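Local coordinates for alanine racemase (Oenococcus oeni PSU-1, PDB 3HUR), which is a member of the alanine racemase family, pairing an N-terminal TIM-barrel domain with a C-terminal beta-rich domain, at residues A[203-206]-A[207-210]; A[328-331]-A[332-335]. All blocks are in the same frame, centred on the assembly; numbering follows the deposited sequence.

Contact 1 of 2, residues A[203-206]-A[207-210]; sequences MANS and ATCI. With SO4 (sulfate ion), chain B.
Asn-205 and Thr-208 join the loop of 203-206 to the first turn of helix 206-211, with Asn-205 as the N-cap. Its side chain is folded back over the backbone, CG lying between the backbone N and the carbonyl carbon (chi1 66°), which brings OD1 to the start of the helix. There Asn-205 OD1 accepts from Thr-208 N at 2.8 Å in a nearly straight bond (N-H...O 176°), satisfying an N-H of the first turn, which has no helical carbonyl before it to bond to. Thr-208 OG1 donates to Asn-205 OD1, also at 2.8 Å, arriving from above the amide plane rather than on a lone pair, so two donors grip one oxygen. Asparagine suits the cap because its short amide carries an acceptor; its ND2 points elsewhere, to a weak bond with Phe-166 O. Threonine suits its place because its beta-branched hydroxyl sits beside its own backbone N and reaches Asn-205 OD1 along with it. A water ties the loop in further: it donates to Thr-208 OG1 (2.6 Å) and to Met-203 O, and accepts from Asn-205 N. Ordinary helical bonds follow, Cys-209 N to Asn-205 O and Ile-210 N to Ser-206 O, both 2.9 Å. Ser-206 OG bonds O4 of a sulfate ion at 2.5 Å, and Ser-206 N reaches the same O4 weakly; an anion at a helix N terminus is probably favoured by the helix dipole. Gln-227 N also binds the sulfate, while Gly-226 N and Leu-228 N bond Ser-206 OG. On another side, the small Ala-204 CB lies 3.6 Å from Cys-209 SG. This capped turn follows barrel strand 201-202: Ala-204 and Cys-209 pack on Ile-223 of strand 222-223, Cys-209 also meets helix 16-30, and Met-203 lies against helix 174-191.

Contact 2 of 2, residues A[328-331]-A[332-335]; sequences KYPI and GTRV
Thr-333 folds back on Pro-330 across a type II beta turn running from Pro-330 to Thr-333. At the base of the side chain, Thr-333 CB lies 3.3 Å from Pro-330 O. Set beside the backbone N by chi1 of -65°, Thr-333 OG1 donates to Pro-330 O at 2.6 Å, in the carbonyl plane and on a lone pair; Thr-333 OG1 also lies 3.4 Å from Pro-330 CD. Thr-333 N supplies the turn's own bond to Pro-330 O at 3.2 Å, so one residue holds the carbonyl with two donors. Thr-333 CG2 ends 4.1 Å from Tyr-329 CD2, approaching the ring obliquely. Threonine thus suits its place twice, hydroxyl on the carbonyl and methyl by the ring. Pro-330, first in the turn, supplies the acceptor; the turn angles are those of Ile-331 and Gly-332, whose positive phi (95°) would press a CB against Ile-331 O. Buried Tyr-329 suits its site by packing on Ile-257 while its OH bonds Asp-326. The turn leads into strand 334-339: Gly-332 and Thr-333 make backbone bonds to Ile-257 of strand 251-263, Thr-333 also packs on Ile-305 of strand 302-305, and Ile-331 touches Thr-357 of the second subunit.

How the contacts relate
From the N terminus, the chain first lays down strand 10-15, which joins the mixed sheet, then builds seven strands of the parallel barrel, and contact 1 closes its short local turn where strand 201-202 gives way to helix 206-211. The chain then adds strand 222-223, which completes the eight-stranded parallel sheet, and returns to the mixed sheet, most of whose strands come from the C-terminal domain. Contact 2 closes there, on the connection between strands 321-324 and 334-339. The two are in series, neither enclosing nor crossing the other. Their centres lie about 42 Å apart, on opposite sides of the chain's centre: contact 1 is buried within the barrel domain, contact 2 at the surface of the beta-rich one.

Contact 1 of 2, residues A[203-206]-A[207-210]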
loop_
_atom_site.group_PDB
_atom_site.type_symbol
_atom_site.label_atom_id
_atom_site.label_comp_id
_atom_site.label_asym_id
_atom_site.label_seq_id
_atom_site.Cartn_x
_atom_site.Cartn_y
_atom_site.Cartn_z
ATOM N N MET A 203 36.207 -16.248 -9.207
ATOM C CA MET A 203 35.735 -15.284 -10.171
ATOM C C MET A 203 34.218 -15.233 -10.313
ATOM O O MET A 203 33.700 -14.179 -10.675
ATOM C CB MET A 203 36.398 -15.583 -11.569
ATOM C CG MET A 203 37.933 -15.280 -11.597
ATOM S SD MET A 203 38.803 -15.511 -13.171
ATOM C CE MET A 203 38.296 -14.065 -14.006
ATOM N N ALA A 204 33.527 -16.354 -10.047
ATOM C CA ALA A 204 32.149 -16.570 -10.510
ATOM C C ALA A 204 31.067 -16.395 -9.443
ATOM O O ALA A 204 30.929 -17.238 -8.541
ATOM C CB ALA A 204 32.038 -17.943 -11.095
ATOM N N ASN A 205 30.271 -15.328 -9.579
ATOM C CA ASN A 205 28.993 -15.194 -8.832
ATOM C C ASN A 205 27.963 -16.040 -9.531
ATOM O O ASN A 205 28.319 -16.847 -10.382
ATOM C CB ASN A 205 28.537 -13.742 -8.729
ATOM C CG ASN A 205 28.181 -13.144 -10.076
ATOM O OD1 ASN A 205 28.009 -13.862 -11.079
ATOM N ND2 ASN A 205 28.069 -11.813 -10.111
ATOM N N SER A 206 26.691 -15.902 -9.147
ATOM C CA SER A 206 25.644 -16.810 -9.629
ATOM C C SER A 206 25.491 -16.715 -11.128
ATOM O O SER A 206 25.307 -17.708 -11.825
ATOM C CB SER A 206 24.282 -16.485 -8.973
ATOM O OG SER A 206 24.117 -17.052 -7.671
ATOM N N ALA A 207 25.489 -15.489 -11.597
ATOM C CA ALA A 207 25.196 -15.188 -12.979
ATOM C C ALA A 207 26.381 -15.685 -13.880
ATOM O O ALA A 207 26.169 -16.326 -14.926
ATOM C CB ALA A 207 24.942 -13.662 -13.126
ATOM N N THR A 208 27.605 -15.434 -13.414
ATOM C CA THR A 208 28.769 -15.931 -14.049
ATOM C C THR A 208 28.685 -17.437 -14.110
ATOM O O THR A 208 28.913 -18.038 -15.179
ATOM C CB THR A 208 30.036 -15.487 -13.343
ATOM O OG1 THR A 208 29.959 -14.089 -13.056
ATOM C CG2 THR A 208 31.252 -15.714 -14.244
ATOM N N CYS A 209 28.308 -18.077 -13.016
ATOM C CA CYS A 209 28.212 -19.539 -13.046
ATOM C C CYS A 209 27.188 -20.013 -14.077
ATOM O O CYS A 209 27.415 -21.006 -14.804
ATOM C CB CYS A 209 27.854 -20.111 -11.657
ATOM S SG CYS A 209 29.163 -19.996 -10.407
ATOM N N ILE A 210 26.046 -19.332 -14.140
ATOM C CA ILE A 210 24.949 -19.862 -14.960
ATOM C C ILE A 210 25.254 -19.680 -16.455
ATOM O O ILE A 210 25.387 -20.662 -17.158
ATOM C CB ILE A 210 23.578 -19.219 -14.651
ATOM C CG1 ILE A 210 23.120 -19.562 -13.224
ATOM C CG2 ILE A 210 22.531 -19.662 -15.699
ATOM C CD1 ILE A 210 22.006 -18.727 -12.748
HETATM S S SO4 B . 25.200 -13.632 -6.207
HETATM O O1 SO4 B . 23.832 -13.403 -5.815
HETATM O O2 SO4 B . 25.622 -12.804 -7.307
HETATM O O3 SO4 B . 26.053 -13.219 -5.132
HETATM O O4 SO4 B . 25.208 -15.037 -6.582
HETATM O O HOH W 1 31.132 -13.101 -10.977
#

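Contact 2 of 2, residues A[328-331]-A[332-335]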
loop_
_atom_site.group_PDB
_atom_site.type_symbol
_atom_site.label_atom_id
_atom_site.label_comp_id
_atom_site.label_asym_id
_atom_site.label_seq_id
_atom_site.Cartn_x
_atom_site.Cartn_y
_atom_site.Cartn_z
ATOM N N LYS A 328 -13.630 -35.364 -1.662
ATOM C CA LYS A 328 -13.679 -34.756 -0.345
ATOM C C LYS A 328 -12.279 -34.897 0.243
ATOM O O LYS A 328 -11.694 -35.982 0.133
ATOM C CB LYS A 328 -14.735 -35.487 0.511
ATOM C CG LYS A 328 -14.941 -34.942 1.943
ATOM C CD LYS A 328 -15.625 -35.982 2.856
ATOM C CE LYS A 328 -15.982 -35.401 4.248
ATOM N NZ LYS A 328 -15.863 -36.417 5.365
ATOM N N TYR A 329 -11.724 -33.832 0.843
ATOM C CA TYR A 329 -10.476 -33.982 1.620
ATOM C C TYR A 329 -10.699 -33.613 3.064
ATOM O O TYR A 329 -11.556 -32.800 3.366
ATOM C CB TYR A 329 -9.332 -33.145 1.049
ATOM C CG TYR A 329 -8.861 -33.616 -0.285
ATOM C CD1 TYR A 329 -9.628 -33.385 -1.423
ATOM C CD2 TYR A 329 -7.678 -34.303 -0.424
ATOM C CE1 TYR A 329 -9.225 -33.820 -2.667
ATOM C CE2 TYR A 329 -7.258 -34.756 -1.690
ATOM C CZ TYR A 329 -8.049 -34.497 -2.793
ATOM O OH TYR A 329 -7.681 -34.930 -4.035
ATOM N N PRO A 330 -9.916 -34.195 3.970
ATOM C CA PRO A 330 -10.040 -33.860 5.360
ATOM C C PRO A 330 -9.377 -32.525 5.711
ATOM O O PRO A 330 -8.381 -32.119 5.092
ATOM C CB PRO A 330 -9.273 -34.983 6.041
ATOM C CG PRO A 330 -8.231 -35.313 5.094
ATOM C CD PRO A 330 -8.872 -35.207 3.757
ATOM N N ILE A 331 -9.875 -31.883 6.765
ATOM C CA ILE A 331 -9.311 -30.619 7.149
ATOM C C ILE A 331 -7.867 -30.896 7.504
ATOM O O ILE A 331 -7.523 -31.991 7.908
ATOM C CB ILE A 331 -10.121 -29.908 8.288
ATOM C CG1 ILE A 331 -9.995 -30.648 9.600
ATOM C CG2 ILE A 331 -11.612 -29.710 7.901
ATOM C CD1 ILE A 331 -9.102 -29.934 10.562
ATOM N N GLY A 332 -7.008 -29.918 7.303
ATOM C CA GLY A 332 -5.590 -30.112 7.630
ATOM C C GLY A 332 -4.756 -30.548 6.444
ATOM O O GLY A 332 -3.557 -30.616 6.551
ATOM N N THR A 333 -5.410 -30.826 5.317
ATOM C CA THR A 333 -4.756 -31.187 4.083
ATOM C C THR A 333 -3.984 -30.017 3.509
ATOM O O THR A 333 -4.535 -28.950 3.350
ATOM C CB THR A 333 -5.801 -31.628 3.048
ATOM O OG1 THR A 333 -6.428 -32.835 3.511
ATOM C CG2 THR A 333 -5.180 -31.868 1.689
ATOM N N ARG A 334 -2.717 -30.255 3.155
ATOM C CA ARG A 334 -1.815 -29.218 2.698
ATOM C C ARG A 334 -2.232 -28.633 1.390
ATOM O O ARG A 334 -2.705 -29.352 0.543
ATOM C CB ARG A 334 -0.412 -29.775 2.514
ATOM C CG ARG A 334 0.620 -28.694 2.157
ATOM C CD ARG A 334 2.023 -29.223 2.283
ATOM N NE ARG A 334 2.452 -29.760 1.002
ATOM C CZ ARG A 334 3.634 -30.302 0.756
ATOM N NH1 ARG A 334 4.551 -30.441 1.716
ATOM N NH2 ARG A 334 3.892 -30.724 -0.477
ATOM N N VAL A 335 -2.029 -27.327 1.240
ATOM C CA VAL A 335 -2.270 -26.632 -0.017
ATOM C C VAL A 335 -1.024 -25.845 -0.403
ATOM O O VAL A 335 -0.336 -25.299 0.455
ATOM C CB VAL A 335 -3.420 -25.676 0.126
ATOM C CG1 VAL A 335 -3.599 -24.902 -1.119
ATOM C CG2 VAL A 335 -4.707 -26.446 0.502
#